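Local atomic coordinates of effector protein hopAB3 (Pseudomonas syringae pv. maculicola, PDB entry 3TJY), a protein that is recognised by the tomato resistance protein Pto, triggering host immunity and programmed cell death, and promotes virulence in susceptible plants. Residues 11-16 and 44-49; 27-32 and 68-73. All coordinates share one frame; numbering follows the deposited sequence. Where two conformers were deposited one is given.

Contact 1 of 2, residues 11-16 and 44-49; sequences VQQLVE and QNVFLQ
Val46 meets Gln13 where segments 11-16 and 44-49 run nearly antiparallel, at 162°, their axes approaching to 9.6 Å. These two residues also bring the backbones nearest, CA to CA at 6.5 Å. The methyl CG1 of Val46 lies 3.8 Å from Gln13 CB. In the valine CG1 stands anti to the backbone N and CG2 anti to the carbonyl carbon, which gives the side chain two touching branches. CG1 also meets Leu14, while CG2 rests beside Gln13 CB and the carbonyl oxygen of Gln13. The Leu14 methyl CD2 approaches Val46 CG1 to 4.0 Å, so that valine and leucine pack directly against each other.

One residue on, Phe47 offers its CE2 to the same leucine methyl, Leu14 CD2, at 4.0 Å. The two side chains cross at about a right angle, and the ring is buried in the core of the domain.

Gln49 extends its chain toward Gln13. Its OE1 accepts a hydrogen bond of 3.1 Å from Gln13 NE2, with an N-H...O angle of 153°. The donor stands above the carbonyl plane, and the two amides are turned almost perpendicular to each other, 78° apart. Gln13 OE1 is taken by His50 NE2, so both ends of this buried amide have partners and its rotation is probably fixed. Gln49, in contrast, is exposed, and its bond skirts the outer margin of the interface. Apolar packing of Val46, Leu14 and Phe47, with the Gln13-Gln49 hydrogen bond at its margin, thus joins helix 3-16 to helix 41-50, an antiparallel helix packing within the helical bundle of the Pto-binding domain.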
loop_
_atom_site.group_PDB
_atom_site.type_symbol
_atom_site.label_atom_id
_atom_site.label_comp_id
_atom_site.label_asym_id
_atom_site.label_seq_id
_atom_site.Cartn_x
_atom_site.Cartn_y
_atom_site.Cartn_z
ATOM N N VAL A 11 1.334 6.441 2.291
ATOM C CA VAL A 11 2.401 6.267 3.263
ATOM C C VAL A 11 2.142 7.121 4.504
ATOM O O VAL A 11 2.280 6.642 5.618
ATOM C CB VAL A 11 3.770 6.558 2.637
ATOM C CG1 VAL A 11 4.884 6.580 3.705
ATOM C CG2 VAL A 11 4.063 5.517 1.551
ATOM N N GLN A 12 1.771 8.387 4.302
ATOM C CA GLN A 12 1.428 9.278 5.409
ATOM C C GLN A 12 0.349 8.687 6.303
ATOM O O GLN A 12 0.447 8.734 7.531
ATOM C CB GLN A 12 0.896 10.611 4.851
ATOM C CG GLN A 12 0.293 11.541 5.896
ATOM C CD GLN A 12 -0.303 12.803 5.263
ATOM O OE1 GLN A 12 -0.887 12.749 4.176
ATOM N NE2 GLN A 12 -0.152 13.939 5.941
ATOM N N GLN A 13 -0.722 8.207 5.675
ATOM C CA GLN A 13 -1.830 7.640 6.428
ATOM C C GLN A 13 -1.434 6.353 7.156
ATOM O O GLN A 13 -1.926 6.088 8.263
ATOM C CB GLN A 13 -3.006 7.385 5.506
ATOM C CG GLN A 13 -3.692 8.651 5.020
ATOM C CD GLN A 13 -4.852 8.315 4.113
ATOM O OE1 GLN A 13 -4.693 7.590 3.152
ATOM N NE2 GLN A 13 -6.037 8.810 4.449
ATOM N N LEU A 14 -0.583 5.538 6.532
ATOM C CA LEU A 14 -0.074 4.333 7.212
ATOM C C LEU A 14 0.721 4.693 8.467
ATOM O O LEU A 14 0.524 4.099 9.530
ATOM C CB LEU A 14 0.798 3.501 6.261
ATOM C CG LEU A 14 0.014 2.749 5.182
ATOM C CD1 LEU A 14 0.945 2.180 4.114
ATOM C CD2 LEU A 14 -0.856 1.658 5.797
ATOM N N VAL A 15 1.608 5.673 8.346
ATOM C CA VAL A 15 2.363 6.126 9.516
ATOM C C VAL A 15 1.412 6.629 10.610
ATOM O O VAL A 15 1.559 6.278 11.788
ATOM C CB VAL A 15 3.391 7.214 9.155
ATOM C CG1 VAL A 15 4.119 7.655 10.406
ATOM C CG2 VAL A 15 4.394 6.698 8.127
ATOM N N GLU A 16 0.429 7.435 10.215
ATOM C CA GLU A 16 -0.574 7.957 11.154
ATOM C C GLU A 16 -1.244 6.795 11.884
ATOM O O GLU A 16 -1.589 6.897 13.059
ATOM C CB GLU A 16 -1.706 8.699 10.436
ATOM C CG GLU A 16 -1.380 9.966 9.654
ATOM C CD GLU A 16 -2.600 10.458 8.852
ATOM O OE1 GLU A 16 -2.428 11.261 7.912
ATOM O OE2 GLU A 16 -3.741 10.026 9.155
ATOM N N GLN A 44 -5.773 -1.845 7.094
ATOM C CA GLN A 44 -6.732 -2.228 6.045
ATOM C C GLN A 44 -7.549 -1.019 5.593
ATOM O O GLN A 44 -7.751 -0.806 4.394
ATOM C CB GLN A 44 -7.704 -3.292 6.536
ATOM C CG GLN A 44 -8.914 -3.474 5.589
ATOM C CD GLN A 44 -9.953 -4.440 6.136
ATOM O OE1 GLN A 44 -10.919 -4.037 6.808
ATOM N NE2 GLN A 44 -9.773 -5.726 5.845
ATOM N N ASN A 45 -8.039 -0.235 6.541
ATOM C CA ASN A 45 -8.857 0.915 6.162
ATOM C C ASN A 45 -8.095 1.930 5.299
ATOM O O ASN A 45 -8.671 2.530 4.385
ATOM C CB ASN A 45 -9.512 1.563 7.386
ATOM C CG ASN A 45 -10.661 0.730 7.934
ATOM O OD1 ASN A 45 -10.937 -0.369 7.444
ATOM N ND2 ASN A 45 -11.332 1.249 8.957
ATOM N N VAL A 46 -6.800 2.110 5.556
ATOM C CA VAL A 46 -6.005 2.956 4.667
ATOM C C VAL A 46 -5.970 2.396 3.258
ATOM O O VAL A 46 -6.204 3.116 2.291
ATOM C CB VAL A 46 -4.552 3.119 5.155
ATOM C CG1 VAL A 46 -3.717 3.873 4.102
ATOM C CG2 VAL A 46 -4.530 3.850 6.491
ATOM N N PHE A 47 -5.671 1.109 3.136
ATOM C CA PHE A 47 -5.610 0.483 1.827
ATOM C C PHE A 47 -6.947 0.569 1.088
ATOM O O PHE A 47 -6.974 0.835 -0.117
ATOM C CB PHE A 47 -5.094 -0.961 1.934
ATOM C CG PHE A 47 -3.602 -1.049 1.872
ATOM C CD1 PHE A 47 -2.959 -1.106 0.645
ATOM C CD2 PHE A 47 -2.841 -1.017 3.023
ATOM C CE1 PHE A 47 -1.584 -1.138 0.562
ATOM C CE2 PHE A 47 -1.444 -1.064 2.955
ATOM C CZ PHE A 47 -0.824 -1.114 1.716
ATOM N N LEU A 48 -8.049 0.372 1.815
ATOM C CA LEU A 48 -9.372 0.415 1.185
ATOM C C LEU A 48 -9.717 1.801 0.654
ATOM O O LEU A 48 -10.553 1.932 -0.241
ATOM C CB LEU A 48 -10.472 -0.060 2.143
ATOM C CG LEU A 48 -10.497 -1.550 2.497
ATOM C CD1 LEU A 48 -11.573 -1.863 3.536
ATOM C CD2 LEU A 48 -10.691 -2.419 1.229
ATOM N N GLN A 49 -9.111 2.837 1.221
ATOM C CA GLN A 49 -9.385 4.195 0.741
ATOM C C GLN A 49 -8.775 4.411 -0.634
ATOM O O GLN A 49 -9.183 5.329 -1.354
ATOM C CB GLN A 49 -8.810 5.257 1.685
ATOM C CG GLN A 49 -9.437 5.317 3.046
ATOM C CD GLN A 49 -8.822 6.390 3.927
ATOM O OE1 GLN A 49 -8.717 7.547 3.526
ATOM N NE2 GLN A 49 -8.407 6.006 5.138
#

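Contact 2 of 2, residues 27-32 and 68-73; sequences MFRNML and ALREAL. With SO4 (sulfate ion), chain B.
Within the core of the helical bundle, Phe28 of helix 21-32 packs against Leu69 and Leu73 of helix 64-77, while Arg29 and Arg25 bind a sulfate at the margin. The segments run antiparallel at 154°, their axes 10.8 Å apart. Leu69 CD2 sits over one face of the Phe28 ring in a CH-pi contact, 3.9 Å from the centroid and 16° off the normal. Leu32 CG, from the ring's own helix, lies over the opposite face, offset toward the rim, so both faces meet a leucine. Placing CG anti to the backbone N (chi1 -170°) sends the ring across to the partner helix. Leu73 CD1 reaches Phe28 CB at 4.1 Å, its side chain crossing that of Phe28 at about a right angle.

Outside this layer, Arg70 bends toward helix 21-32, its chain kinked at chi2 and chi3. In one of its two conformers, NH1 lies 3.5 Å from Arg29 CB, which meets the guanidinium at its edge. Leu32 CD1 covers one guanidinium face, 3.8 Å from Arg70 NH2. A water bridges the helices, donating to Arg29 O and weakly accepting from Arg70 NH2.

The sulfate, probably from the crystallisation liquor, is held chiefly by Arg29: NE donates to sulfate O3 at 2.7 Å and NH2 to O2 at 2.9 Å, the anion lying in the guanidinium plane. Arg25 adds a bond, whereas the very close approach of Arg70 CD to the ion makes their coexistence in this conformer doubtful. The sulfate would offset the positive charge collected here. Leucine packing on both faces of Phe28, with arginines along its outer side, thus joins these helices, an antiparallel helix pairing in the helical bundle of the Pto-binding domain.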
loop_
_atom_site.group_PDB
_atom_site.type_symbol
_atom_site.label_atom_id
_atom_site.label_comp_id
_atom_site.label_asym_id
_atom_site.label_seq_id
_atom_site.Cartn_x
_atom_site.Cartn_y
_atom_site.Cartn_z
HETATM N N MSE A 27 4.793 -6.886 2.939
HETATM C CA MSE A 27 3.409 -7.309 2.720
HETATM C C MSE A 27 2.946 -6.953 1.314
HETATM O O MSE A 27 2.390 -7.792 0.602
HETATM C CB MSE A 27 2.472 -6.617 3.721
HETATM C CG MSE A 27 2.862 -6.774 5.173
HETATM SE SE MSE A 27 1.444 -7.635 6.174
HETATM C CE MSE A 27 1.597 -9.373 5.286
ATOM N N PHE A 28 3.174 -5.699 0.935
ATOM C CA PHE A 28 2.694 -5.160 -0.331
ATOM C C PHE A 28 3.372 -5.863 -1.497
ATOM O O PHE A 28 2.733 -6.149 -2.496
ATOM C CB PHE A 28 2.897 -3.658 -0.414
ATOM C CG PHE A 28 2.214 -3.022 -1.593
ATOM C CD1 PHE A 28 0.844 -3.098 -1.731
ATOM C CD2 PHE A 28 2.949 -2.355 -2.560
ATOM C CE1 PHE A 28 0.196 -2.495 -2.811
ATOM C CE2 PHE A 28 2.316 -1.745 -3.639
ATOM C CZ PHE A 28 0.932 -1.815 -3.766
ATOM N N ARG A 29 4.664 -6.148 -1.363
ATOM C CA ARG A 29 5.361 -6.939 -2.379
ATOM C C ARG A 29 4.658 -8.280 -2.581
ATOM O O ARG A 29 4.402 -8.701 -3.707
ATOM C CB ARG A 29 6.819 -7.180 -1.979
ATOM C CG ARG A 29 7.640 -7.878 -3.048
ATOM C CD ARG A 29 9.052 -8.178 -2.545
ATOM N NE ARG A 29 9.717 -6.943 -2.157
ATOM C CZ ARG A 29 10.157 -6.673 -0.933
ATOM N NH1 ARG A 29 10.049 -7.567 0.036
ATOM N NH2 ARG A 29 10.735 -5.508 -0.692
ATOM N N ASN A 30 4.344 -8.946 -1.475
ATOM C CA ASN A 30 3.642 -10.224 -1.516
ATOM C C ASN A 30 2.227 -10.094 -2.079
ATOM O O ASN A 30 1.752 -10.986 -2.786
ATOM C CB ASN A 30 3.589 -10.839 -0.124
ATOM C CG ASN A 30 4.953 -11.228 0.389
ATOM O OD1 ASN A 30 5.866 -11.510 -0.392
ATOM N ND2 ASN A 30 5.100 -11.255 1.712
HETATM N N MSE A 31 1.564 -8.988 -1.761
HETATM C CA MSE A 31 0.223 -8.713 -2.286
HETATM C C MSE A 31 0.263 -8.648 -3.804
HETATM O O MSE A 31 -0.584 -9.233 -4.489
HETATM C CB MSE A 31 -0.321 -7.397 -1.725
HETATM C CG MSE A 31 -1.645 -6.953 -2.339
HETATM SE SE MSE A 31 -3.174 -8.032 -1.725
HETATM C CE MSE A 31 -4.505 -7.317 -2.940
ATOM N N LEU A 32 1.260 -7.957 -4.334
ATOM C CA LEU A 32 1.396 -7.838 -5.780
ATOM C C LEU A 32 1.679 -9.181 -6.427
ATOM O O LEU A 32 1.392 -9.371 -7.607
ATOM C CB LEU A 32 2.486 -6.829 -6.152
ATOM C CG LEU A 32 2.253 -5.401 -5.684
ATOM C CD1 LEU A 32 3.327 -4.498 -6.243
ATOM C CD2 LEU A 32 0.867 -4.929 -6.126
ATOM N N ALA A 68 3.622 3.473 -7.979
ATOM C CA ALA A 68 4.023 4.621 -7.162
ATOM C C ALA A 68 4.132 4.243 -5.694
ATOM O O ALA A 68 5.024 4.714 -5.003
ATOM C CB ALA A 68 3.041 5.797 -7.343
ATOM N N LEU A 69 3.234 3.395 -5.209
ATOM C CA LEU A 69 3.305 2.997 -3.806
ATOM C C LEU A 69 4.517 2.114 -3.526
ATOM O O LEU A 69 5.196 2.267 -2.493
ATOM C CB LEU A 69 2.001 2.304 -3.352
ATOM C CG LEU A 69 2.011 1.913 -1.868
ATOM C CD1 LEU A 69 2.216 3.144 -0.984
ATOM C CD2 LEU A 69 0.698 1.214 -1.495
ATOM N N ARG A 70 4.812 1.179 -4.421
ATOM C CA ARG A 70 6.000 0.356 -4.224
ATOM C C ARG A 70 7.246 1.247 -4.183
ATOM O O ARG A 70 8.149 1.042 -3.353
ATOM C CB ARG A 70 6.122 -0.701 -5.321
ATOM C CG ARG A 70 7.009 -1.851 -4.926
ATOM C CD ARG A 70 7.716 -2.424 -6.134
ATOM N NE ARG A 70 7.358 -3.802 -6.446
ATOM C CZ ARG A 70 7.163 -4.774 -5.558
ATOM N NH1 ARG A 70 7.273 -4.551 -4.245
ATOM N NH2 ARG A 70 6.841 -5.983 -6.002
ATOM N N GLU A 71 7.302 2.232 -5.079
ATOM C CA GLU A 71 8.435 3.159 -5.083
ATOM C C GLU A 71 8.527 3.919 -3.773
ATOM O O GLU A 71 9.619 4.081 -3.214
ATOM C CB GLU A 71 8.317 4.153 -6.245
ATOM C CG GLU A 71 8.504 3.482 -7.596
ATOM C CD GLU A 71 8.156 4.411 -8.750
ATOM O OE1 GLU A 71 7.686 5.546 -8.480
ATOM O OE2 GLU A 71 8.349 3.986 -9.906
ATOM N N ALA A 72 7.382 4.404 -3.295
ATOM C CA ALA A 72 7.356 5.204 -2.075
ATOM C C ALA A 72 7.740 4.391 -0.841
ATOM O O ALA A 72 8.460 4.883 0.035
ATOM C CB ALA A 72 5.979 5.832 -1.896
ATOM N N LEU A 73 7.233 3.162 -0.746
ATOM C CA LEU A 73 7.595 2.311 0.385
ATOM C C LEU A 73 9.064 1.969 0.366
ATOM O O LEU A 73 9.715 1.924 1.407
ATOM C CB LEU A 73 6.748 1.022 0.393
ATOM C CG LEU A 73 5.287 1.263 0.745
ATOM C CD1 LEU A 73 4.477 0.019 0.389
ATOM C CD2 LEU A 73 5.123 1.618 2.229
HETATM S S SO4 B . 10.938 -3.672 -3.814
HETATM O O1 SO4 B . 10.154 -2.986 -4.825
HETATM O O2 SO4 B . 10.561 -3.208 -2.487
HETATM O O3 SO4 B . 10.666 -5.100 -3.925
HETATM O O4 SO4 B . 12.349 -3.390 -4.038
HETATM O O HOH W 1 5.878 -8.459 -6.035
#

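In the fold
Contacts 1 and 2 join four of the five helices of this small domain, and their centres lie about 13 Å apart, on opposite sides of the chain's centre. Along the chain their segments alternate: 11-16, 27-32, 44-49, 68-73. Helix 3-16 pairs with helix 41-50, and helix 21-32 pairs with helix 64-77, so the two pairings interlock. They share one apolar core, where Phe47 CE1 touches both Leu69 CD2 and Phe28 CD1 at 3.9 Å, and Val11 packs on Leu69 and Ala72. Sequence-distant helices are thus knitted into a compact single-chain bundle, the Pto-binding domain of a larger effector, whose modelled part contains no strands.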